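Local atomic coordinates of B-agarase (Saccharophagus degradans, PDB entry 4BQ2), a protein that hydrolyses beta-1,4 linkages of agarose as a family 50 glycoside hydrolase, probably trimming the polysaccharide from chain ends. Residues Asp397-Val402 against Phe699-Ser704; Val718-Val723 against Gln729-Ala734. All coordinates share one frame; numbering follows the deposited sequence. Where two conformers were deposited one is given.

Interaction 1. Residues Asp397-Val402 against Phe699-Ser704; sequences DKWREV and FQYMDS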
# COMPACT_ATOMS: atom_id res chain seq x y z
N ASP A 397 15.92 -19.07 12.57
CA ASP A 397 15.19 -20.32 12.55
C ASP A 397 14.05 -20.31 13.59
O ASP A 397 12.95 -20.77 13.29
CB ASP A 397 16.12 -21.51 12.77
CG ASP A 397 17.12 -21.67 11.64
OD1 ASP A 397 16.84 -21.23 10.50
OD2 ASP A 397 18.19 -22.23 11.91
N LYS A 398 14.34 -19.81 14.80
CA LYS A 398 13.29 -19.70 15.82
C LYS A 398 12.18 -18.74 15.38
O LYS A 398 10.98 -19.03 15.57
CB LYS A 398 13.87 -19.16 17.13
CG LYS A 398 12.82 -19.05 18.23
CD LYS A 398 12.35 -20.41 18.73
CE LYS A 398 11.69 -20.35 20.12
NZ LYS A 398 11.19 -21.72 20.44
N TRP A 399 12.57 -17.63 14.76
CA TRP A 399 11.55 -16.70 14.24
C TRP A 399 10.63 -17.44 13.23
O TRP A 399 9.41 -17.30 13.29
CB TRP A 399 12.22 -15.47 13.60
CG TRP A 399 11.26 -14.55 12.86
CD1 TRP A 399 10.28 -13.76 13.40
CD2 TRP A 399 11.23 -14.35 11.45
NE1 TRP A 399 9.63 -13.06 12.38
CE2 TRP A 399 10.20 -13.41 11.19
CE3 TRP A 399 11.96 -14.87 10.38
CZ2 TRP A 399 9.89 -12.98 9.89
CZ3 TRP A 399 11.65 -14.46 9.09
CH2 TRP A 399 10.61 -13.51 8.86
N ARG A 400 11.22 -18.22 12.33
CA ARG A 400 10.42 -18.94 11.32
C ARG A 400 9.46 -19.96 11.96
O ARG A 400 8.29 -20.06 11.57
CB ARG A 400 11.31 -19.57 10.23
CG ARG A 400 12.13 -18.53 9.46
CD ARG A 400 12.82 -19.08 8.21
NE ARG A 400 14.12 -18.45 8.03
CZ ARG A 400 15.29 -19.07 8.23
NH1 ARG A 400 15.31 -20.35 8.58
NH2 ARG A 400 16.42 -18.42 8.06
N GLU A 401 9.95 -20.68 12.97
CA GLU A 401 9.12 -21.67 13.66
C GLU A 401 7.98 -21.01 14.42
O GLU A 401 6.84 -21.43 14.29
CB GLU A 401 9.95 -22.53 14.63
CG GLU A 401 9.06 -23.53 15.37
CD GLU A 401 9.86 -24.52 16.19
OE1 GLU A 401 10.66 -25.25 15.60
OE2 GLU A 401 9.65 -24.56 17.42
N VAL A 402 8.30 -19.97 15.20
CA VAL A 402 7.28 -19.22 15.92
C VAL A 402 6.28 -18.57 14.93
O VAL A 402 5.10 -18.50 15.21
CB VAL A 402 7.95 -18.11 16.80
CG1 VAL A 402 6.93 -17.12 17.34
CG2 VAL A 402 8.72 -18.76 17.97
N PHE A 699 -1.49 -6.65 4.46
CA PHE A 699 -0.15 -6.10 4.31
C PHE A 699 0.13 -5.26 5.56
O PHE A 699 -0.49 -4.20 5.72
CB PHE A 699 -0.10 -5.21 3.05
CG PHE A 699 1.29 -4.74 2.68
CD1 PHE A 699 1.89 -3.67 3.36
CD2 PHE A 699 2.00 -5.36 1.65
CE1 PHE A 699 3.17 -3.23 3.00
CE2 PHE A 699 3.30 -4.94 1.29
CZ PHE A 699 3.89 -3.88 1.99
N GLN A 700 1.01 -5.69 6.48
CA GLN A 700 1.95 -6.80 6.36
C GLN A 700 2.18 -7.43 7.75
O GLN A 700 1.52 -7.06 8.70
CB GLN A 700 3.27 -6.25 5.80
CG GLN A 700 3.79 -5.09 6.67
CD GLN A 700 5.05 -4.46 6.15
OE1 GLN A 700 5.54 -4.78 5.06
NE2 GLN A 700 5.60 -3.55 6.93
N TYR A 701 3.14 -8.34 7.88
CA TYR A 701 3.36 -9.07 9.14
C TYR A 701 3.82 -8.11 10.25
O TYR A 701 3.33 -8.17 11.37
CB TYR A 701 4.42 -10.16 8.88
CG TYR A 701 4.75 -11.10 10.02
CD1 TYR A 701 3.86 -11.34 11.06
CD2 TYR A 701 5.95 -11.83 9.99
CE1 TYR A 701 4.19 -12.22 12.09
CE2 TYR A 701 6.26 -12.75 10.98
CZ TYR A 701 5.39 -12.94 12.03
OH TYR A 701 5.74 -13.87 13.02
N MET A 702 4.80 -7.26 9.94
CA MET A 702 5.42 -6.39 10.97
C MET A 702 5.11 -4.93 10.66
O MET A 702 4.92 -4.61 9.49
CB MET A 702 6.94 -6.57 10.97
CG MET A 702 7.36 -8.01 11.21
SD MET A 702 8.26 -8.83 9.85
CE MET A 702 9.72 -7.81 9.58
N ASP A 703 5.11 -4.06 11.67
CA ASP A 703 5.05 -2.62 11.39
C ASP A 703 6.23 -2.27 10.54
O ASP A 703 7.32 -2.87 10.68
CB ASP A 703 5.17 -1.79 12.69
CG ASP A 703 3.94 -1.86 13.57
OD1 ASP A 703 2.82 -2.12 13.05
OD2 ASP A 703 4.11 -1.70 14.80
N SER A 704 6.06 -1.27 9.68
CA SER A 704 7.20 -0.63 9.04
C SER A 704 7.97 0.14 10.14
O SER A 704 7.35 0.58 11.11
CB SER A 704 6.75 0.41 8.00
OG SER A 704 5.71 -0.03 7.16

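Interaction 2. Residues Val718-Val723 against Gln729-Ala734; sequences VGFVDV and QEMVDA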
# COMPACT_ATOMS: atom_id res chain seq x y z
N VAL A 718 1.10 -1.08 10.39
CA VAL A 718 0.36 -2.01 9.57
C VAL A 718 0.70 -3.46 9.93
O VAL A 718 0.30 -4.38 9.22
CB VAL A 718 0.55 -1.71 8.07
CG1 VAL A 718 -0.07 -0.35 7.76
CG2 VAL A 718 2.02 -1.73 7.66
N GLY A 719 1.39 -3.64 11.06
CA GLY A 719 1.82 -4.99 11.49
C GLY A 719 0.79 -5.73 12.31
O GLY A 719 -0.05 -5.10 12.98
N PHE A 720 0.83 -7.06 12.24
CA PHE A 720 0.29 -7.90 13.32
C PHE A 720 1.26 -7.95 14.51
O PHE A 720 0.86 -8.26 15.62
CB PHE A 720 -0.04 -9.32 12.80
CG PHE A 720 -1.47 -9.48 12.38
CD1 PHE A 720 -2.00 -8.69 11.37
CD2 PHE A 720 -2.30 -10.39 13.04
CE1 PHE A 720 -3.34 -8.84 10.98
CE2 PHE A 720 -3.63 -10.53 12.67
CZ PHE A 720 -4.16 -9.76 11.64
N VAL A 721 2.52 -7.61 14.27
CA VAL A 721 3.50 -7.47 15.38
C VAL A 721 4.18 -6.13 15.27
O VAL A 721 4.30 -5.59 14.17
CB VAL A 721 4.56 -8.61 15.40
CG1 VAL A 721 3.90 -10.00 15.53
CG2 VAL A 721 5.48 -8.57 14.17
N ASP A 722 4.69 -5.62 16.40
CA ASP A 722 5.43 -4.37 16.37
C ASP A 722 6.96 -4.58 16.18
O ASP A 722 7.40 -5.70 15.88
CB ASP A 722 5.04 -3.54 17.62
CG ASP A 722 5.67 -4.04 18.90
OD1 ASP A 722 6.45 -5.04 18.92
OD2 ASP A 722 5.38 -3.36 19.95
N VAL A 723 7.76 -3.52 16.33
CA VAL A 723 9.21 -3.59 16.08
C VAL A 723 9.94 -4.54 17.05
O VAL A 723 11.03 -5.03 16.76
CB VAL A 723 9.85 -2.17 16.08
CG1 VAL A 723 9.82 -1.60 17.49
CG2 VAL A 723 11.27 -2.17 15.52
N GLN A 729 -2.39 -7.86 20.23
CA GLN A 729 -3.43 -8.83 20.58
C GLN A 729 -4.78 -8.50 19.99
O GLN A 729 -5.57 -9.41 19.71
CB GLN A 729 -3.56 -9.01 22.10
CG GLN A 729 -2.38 -9.76 22.74
CD GLN A 729 -2.32 -11.26 22.39
OE1 GLN A 729 -3.30 -11.86 21.91
NE2 GLN A 729 -1.16 -11.87 22.64
N GLU A 730 -5.08 -7.21 19.81
CA GLU A 730 -6.36 -6.81 19.16
C GLU A 730 -6.43 -7.37 17.73
O GLU A 730 -7.51 -7.72 17.25
CB GLU A 730 -6.50 -5.27 19.11
CG GLU A 730 -6.50 -4.65 20.53
CD GLU A 730 -5.11 -4.40 21.09
OE1 GLU A 730 -4.08 -4.82 20.49
OE2 GLU A 730 -5.02 -3.75 22.15
N MET A 731 -5.29 -7.44 17.05
CA MET A 731 -5.28 -7.94 15.66
C MET A 731 -5.38 -9.48 15.65
O MET A 731 -6.14 -10.08 14.85
CB MET A 731 -4.03 -7.45 14.91
CG MET A 731 -3.98 -5.94 14.61
SD MET A 731 -5.54 -5.25 13.97
CE MET A 731 -5.77 -6.26 12.52
N VAL A 732 -4.66 -10.10 16.58
CA VAL A 732 -4.79 -11.56 16.77
C VAL A 732 -6.24 -11.98 17.01
O VAL A 732 -6.77 -12.89 16.35
CB VAL A 732 -3.94 -12.05 17.95
CG1 VAL A 732 -4.23 -13.54 18.21
CG2 VAL A 732 -2.46 -11.86 17.66
N ASP A 733 -6.90 -11.32 17.94
CA ASP A 733 -8.27 -11.68 18.22
C ASP A 733 -9.16 -11.51 16.99
O ASP A 733 -9.96 -12.41 16.69
CB ASP A 733 -8.82 -10.88 19.38
CG ASP A 733 -10.11 -11.44 19.85
OD1 ASP A 733 -10.07 -12.44 20.56
OD2 ASP A 733 -11.16 -10.90 19.46
N ALA A 734 -8.98 -10.40 16.25
CA ALA A 734 -9.80 -10.14 15.06
C ALA A 734 -9.55 -11.22 14.02
O ALA A 734 -10.49 -11.72 13.41
CB ALA A 734 -9.52 -8.74 14.50

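Interaction 1. Residues Asp397-Val402 against Phe699-Ser704
Trp-399, projecting from helix 394-410, lays the border of its indole along the phenol ring of Tyr-701. The touching atoms are the NE1 and CZ2 side of the indole and the CE2 corner of the phenol: Trp-399 NE1 lies 3.7 Å from Tyr-701 CE2, and Trp-399 CZ2 3.8 Å from that same carbon. The planes meet at only 27°, yet the centroids of the five-membered ring and the phenol are 5.9 Å apart, too displaced for a face-on stack. With CG anti to the backbone N in both residues (chi1 172° for Trp-399, -176° for Tyr-701), each ring reaches out from its own backbone across the gap, and the two run alongside one another in opposite senses. Met-702 adds a looser apolar touch, its SD 4.5 Å from CZ2 of Trp-399.

The polar ends are satisfied just outside the two segments. Trp-399 NE1 hydrogen-bonds Tyr-379 OH on helix 378-387, while Tyr-701 OH is bonded to both Thr-403 OG1 and Arg-406 NH1, which fastens it to the tryptophan's own helix. These bonds would limit sliding of the rings, and the touching residues are all buried. Tyr-701 comes just after the cis peptide between Phe-699 and Gln-700; a non-proline cis peptide following the last barrel strand is a familiar feature of clan GH-A (beta/alpha)8 glycosidases.

Interaction 2. Residues Val718-Val723 against Gln729-Ala734
Gly-719 is the first residue of its segment to meet helix 729-739, through its carbonyl: Gly-719 O stands 4.3 Å from Met-731 CG and accepts a hydrogen bond from Arg-676 NH2 of helix 673-688. The backbone then carries Phe-720 to the helix, where its CA comes within 6.0 Å of that of Met-731.

Phe-720 does most of the work. Its ring receives Met-731 CB almost exactly over the centre of one face, 3.8 Å from the centroid and 10° off the ring normal, a CH-pi contact. The thioether does not run straight on: CG leaves anti to the carbonyl carbon (chi1 -69°), and bends at chi2 and chi3 fold the chain so that the methyl CE arrives 3.9 Å from Phe-720 CE1. The methionine thus meets the ring at both ends of its side chain, and the two side chains cross at about a right angle. Toward the CE2 rim of the same face the ring meets the helix backbone, with Phe-720 CE2 3.4 Å from Met-731 O and 4.1 Å from Val-732 N. Trp-698 packs edge-to-face with the same phenyl ring, and Tyr-680 of helix 673-688 touches Met-731.

Farther along, the bonds of Asp-722 OD1 to Thr-724 OG1 and Thr-726 N span the connection to the helix, and backbone bonding between Phe-720 and Tyr-728 draws the two limbs together. In the fold, this CH-pi contact joins the long loop after the last strand of the catalytic (beta/alpha)8 barrel to the first turn of the helix that follows it.

In the fold
Interactions 1 and 2 follow one another along the loop between strand 693-699 and helix 729-739, with centres 11 Å apart. They are stitched together through Asp-703: its OD1 lies 2.9 Å from Gly-719 N and its backbone N 3.0 Å from Val-721 O, both probable hydrogen bonds. Interaction 1 ties the start of the loop to helix 394-410, interaction 2 its return limb to helix 729-739. A glycerol, probably from the crystallisation liquor, bonds to Asp-703 OD2 and Val-723 N. The loop leaves the carboxyl end of a barrel strand, the side where (beta/alpha)8 glycosidases hold their active site; the calcium site belongs to the CBM-like domain.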